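Local coordinates for beta-N-acetylglucosaminidase-like protein Glycoside hydrolase family 20 (Flavobacterium johnsoniae, PDB 6YHH) that probably hydrolyses terminal N-acetylhexosamine residues from the non-reducing ends of chitin-derived oligosaccharides, as a chitobiase of glycoside hydrolase family 20, at residues E377-S382 and K405-N410. Sequence-based numbering, arbitrary orientation.
Sequences EAIVHS and KTVLSN
His-381 and Ser-409 are brought together by their first torsions: the imidazole CG stands anti to its own backbone N (chi1 -160°), carrying the ring forward along the strand, while OG of Ser-409 lies beside its backbone N (chi1 -71°) and meets the ring edge. His-381 NE2 donates to Ser-409 OG at 2.8 Å, with OG a little out of the imidazole plane. Ser-409 OG is also hydrogen-bonded to Glu-447 O, and His-381 ND1 to His-312 NE2, with Trp-366 stacked on the ring, which is therefore held at both nitrogens. CG1 of Val-407 packs against the same ring, 4.1 Å from NE2 of His-381.

The backbones pair in parallel register, Val-380 with Thr-406 and His-381 with Val-407. Val-380 N reaches Lys-405 O at 2.9 Å, Val-407 N reaches Val-380 O at 3.1 Å, and Ser-382 N closes on Val-407 O at 2.9 Å. At the C-terminal end, Ser-382 O accepts twice, from Ser-409 N (2.8 Å) and Asn-410 N (3.1 Å). At the other end the lysine chain bends back at chi3 and chi4: one water joins NZ of Lys-405 to Glu-377 O, another links its NZ and backbone N to Ala-378 O.

Val-380, Ser-382, Thr-406 and Leu-408 point to the opposite side, where Ser-382 and Thr-406 pack on helix 394-401, the crossover between these neighbouring TIM-barrel strands. With an alanine here, instead of His-381, Ser-409 OG is likely to lose its NE2 donor, His-312 its partner at ND1, and Trp-366 its stacked ring. The side chain of Asn-410 lies about 11 Å from that of Glu-317, the predicted proton donor, which locates this strand end. The hydrogen-bond chain links strands 310-312, 379-382 and 443-450 through Ser-409, just beyond strand 406-408, fixing the imidazole's orientation, perhaps to the benefit of the active site.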
ATOM      1  N   GLU A 377      23.195  10.755 -32.956  1.00 13.87           N
ATOM      2  CA  GLU A 377      23.233   9.735 -31.902  1.00 15.96           C
ATOM      3  C   GLU A 377      22.237  10.066 -30.751  1.00 12.58           C
ATOM      4  O   GLU A 377      22.080   9.239 -29.872  1.00 13.44           O
ATOM      5  CB  GLU A 377      24.607   9.615 -31.299  1.00 20.27           C
ATOM      6  CG  GLU A 377      25.656   9.230 -32.373  1.00 27.48           C
ATOM      7  CD  GLU A 377      27.056   9.178 -31.799  1.00 39.93           C
ATOM      8  OE1 GLU A 377      28.017   9.794 -32.344  1.00 55.48           O
ATOM      9  OE2 GLU A 377      27.200   8.498 -30.777  1.00 56.40           O
ATOM     10  N   ALA A 378      21.660  11.244 -30.736  1.00 13.14           N
ATOM     11  CA  ALA A 378      20.592  11.589 -29.688  1.00 12.12           C
ATOM     12  C   ALA A 378      19.298  10.852 -30.010  1.00 11.82           C
ATOM     13  O   ALA A 378      18.860  10.716 -31.185  1.00 11.09           O
ATOM     14  CB  ALA A 378      20.319  13.061 -29.649  1.00 13.16           C
ATOM     15  N   ILE A 379      18.661  10.346 -28.945  1.00 10.53           N
ATOM     16  CA  ILE A 379      17.306   9.795 -29.081  1.00 11.10           C
ATOM     17  C   ILE A 379      16.247  10.867 -28.918  1.00 10.89           C
ATOM     18  O   ILE A 379      16.309  11.683 -27.954  1.00 10.66           O
ATOM     19  CB  ILE A 379      17.115   8.690 -28.073  1.00 12.31           C
ATOM     20  CG1 ILE A 379      18.177   7.651 -28.332  1.00 16.32           C
ATOM     21  CG2 ILE A 379      15.738   8.076 -28.204  1.00 13.02           C
ATOM     22  CD1 ILE A 379      18.231   6.568 -27.368  1.00 19.86           C
ATOM     23  N   VAL A 380      15.292  10.924 -29.861  1.00 11.44           N
ATOM     24  CA  VAL A 380      14.286  11.977 -29.901  1.00 11.21           C
ATOM     25  C   VAL A 380      13.011  11.398 -29.285  1.00 12.07           C
ATOM     26  O   VAL A 380      12.559  10.339 -29.738  1.00 13.53           O
ATOM     27  CB  VAL A 380      14.032  12.464 -31.341  1.00 12.30           C
ATOM     28  CG1 VAL A 380      12.812  13.421 -31.453  1.00 13.82           C
ATOM     29  CG2 VAL A 380      15.254  13.202 -31.792  1.00 12.81           C
ATOM     30  N   HIS A 381      12.433  12.100 -28.306  1.00  9.92           N
ATOM     31  CA  HIS A 381      11.240  11.629 -27.641  1.00  9.93           C
ATOM     32  C   HIS A 381      10.052  12.438 -28.172  1.00  9.29           C
ATOM     33  O   HIS A 381       9.861  13.597 -27.833  1.00  9.66           O
ATOM     34  CB  HIS A 381      11.442  11.750 -26.124  1.00  9.47           C
ATOM     35  CG  HIS A 381      10.523  10.898 -25.330  1.00  9.74           C
ATOM     36  ND1 HIS A 381      10.729  10.691 -23.992  1.00  9.25           N
ATOM     37  CD2 HIS A 381       9.391  10.209 -25.664  1.00  8.28           C
ATOM     38  CE1 HIS A 381       9.791   9.892 -23.521  1.00 10.14           C
ATOM     39  NE2 HIS A 381       8.941   9.602 -24.498  1.00  9.36           N
ATOM     40  N   SER A 382       9.267  11.796 -29.051  1.00  9.67           N
ATOM     41  CA  SER A 382       8.154  12.410 -29.713  1.00  9.92           C
ATOM     42  C   SER A 382       6.913  12.432 -28.823  1.00  9.65           C
ATOM     43  O   SER A 382       6.354  11.372 -28.506  1.00 10.37           O
ATOM     44  CB  SER A 382       7.847  11.622 -31.005  1.00 10.05           C
ATOM     45  OG  SER A 382       6.728  12.158 -31.702  1.00 11.90           O
ATOM     46  N   LYS A 405      16.980   8.057 -33.901  1.00 12.51           N
ATOM     47  CA  LYS A 405      16.169   7.052 -33.233  1.00 12.54           C
ATOM     48  C   LYS A 405      15.129   7.742 -32.372  1.00 11.98           C
ATOM     49  O   LYS A 405      15.448   8.796 -31.842  1.00 11.23           O
ATOM     50  CB  LYS A 405      17.004   6.201 -32.350  1.00 12.34           C
ATOM     51  CG  LYS A 405      18.035   5.408 -33.110  1.00 15.27           C
ATOM     52  CD  LYS A 405      18.823   4.431 -32.300  1.00 16.88           C
ATOM     53  CE  LYS A 405      19.748   5.059 -31.268  1.00 19.01           C
ATOM     54  NZ  LYS A 405      20.712   5.972 -31.978  1.00 22.14           N
ATOM     55  N   THR A 406      13.929   7.176 -32.343  1.00 10.54           N
ATOM     56  CA  THR A 406      12.787   7.877 -31.727  1.00 11.39           C
ATOM     57  C   THR A 406      11.955   6.945 -30.847  1.00 11.44           C
ATOM     58  O   THR A 406      11.823   5.805 -31.152  1.00 13.03           O
ATOM     59  CB  THR A 406      11.925   8.520 -32.831  1.00 13.18           C
ATOM     60  OG1 THR A 406      12.744   9.481 -33.559  1.00 17.21           O
ATOM     61  CG2 THR A 406      10.845   9.329 -32.311  1.00 14.73           C
ATOM     62  N   VAL A 407      11.332   7.526 -29.830  1.00 10.25           N
ATOM     63  CA  VAL A 407      10.355   6.842 -28.981  1.00  9.98           C
ATOM     64  C   VAL A 407       9.102   7.678 -28.992  1.00  9.69           C
ATOM     65  O   VAL A 407       9.179   8.904 -28.862  1.00  9.83           O
ATOM     66  CB  VAL A 407      10.894   6.766 -27.493  1.00 10.17           C
ATOM     67  CG1 VAL A 407       9.834   6.195 -26.547  1.00 11.22           C
ATOM     68  CG2 VAL A 407      12.132   5.891 -27.411  1.00 11.38           C
ATOM     69  N   LEU A 408       7.944   7.023 -29.174  1.00  9.36           N
ATOM     70  CA  LEU A 408       6.663   7.691 -29.241  1.00  9.85           C
ATOM     71  C   LEU A 408       6.012   7.699 -27.843  1.00  9.62           C
ATOM     72  O   LEU A 408       5.736   6.652 -27.234  1.00  9.04           O
ATOM     73  CB  LEU A 408       5.749   7.039 -30.220  1.00  9.86           C
ATOM     74  CG  LEU A 408       4.467   7.820 -30.440  1.00 10.25           C
ATOM     75  CD1 LEU A 408       4.682   9.211 -31.007  1.00  9.78           C
ATOM     76  CD2 LEU A 408       3.358   7.116 -31.228  1.00 11.35           C
ATOM     77  N   SER A 409       5.752   8.894 -27.326  1.00  9.03           N
ATOM     78  CA  SER A 409       4.802   9.088 -26.195  1.00  8.37           C
ATOM     79  C   SER A 409       3.509   9.830 -26.539  1.00  9.40           C
ATOM     80  O   SER A 409       2.512   9.637 -25.816  1.00  8.77           O
ATOM     81  CB  SER A 409       5.467   9.705 -24.933  1.00  8.96           C
ATOM     82  OG  SER A 409       6.310   8.721 -24.363  1.00  9.17           O
ATOM     83  N   ASN A 410       3.502  10.637 -27.590  1.00  8.41           N
ATOM     84  CA  ASN A 410       2.261  11.244 -28.038  1.00  9.51           C
ATOM     85  C   ASN A 410       1.189  10.156 -28.233  1.00  9.34           C
ATOM     86  O   ASN A 410       1.511   9.100 -28.831  1.00  8.74           O
ATOM     87  CB  ASN A 410       2.437  11.926 -29.413  1.00 10.33           C
ATOM     88  CG  ASN A 410       1.185  12.681 -29.823  1.00 10.84           C
ATOM     89  OD1 ASN A 410       0.386  12.214 -30.669  1.00 11.53           O
ATOM     90  ND2 ASN A 410       0.897  13.745 -29.056  1.00 12.22           N
TER
HETATM   91  O   HOH W   1      22.654   6.657 -29.954  1.00 22.09           O
HETATM   92  O   HOH W   2      19.561   8.555 -32.626  1.00 14.72           O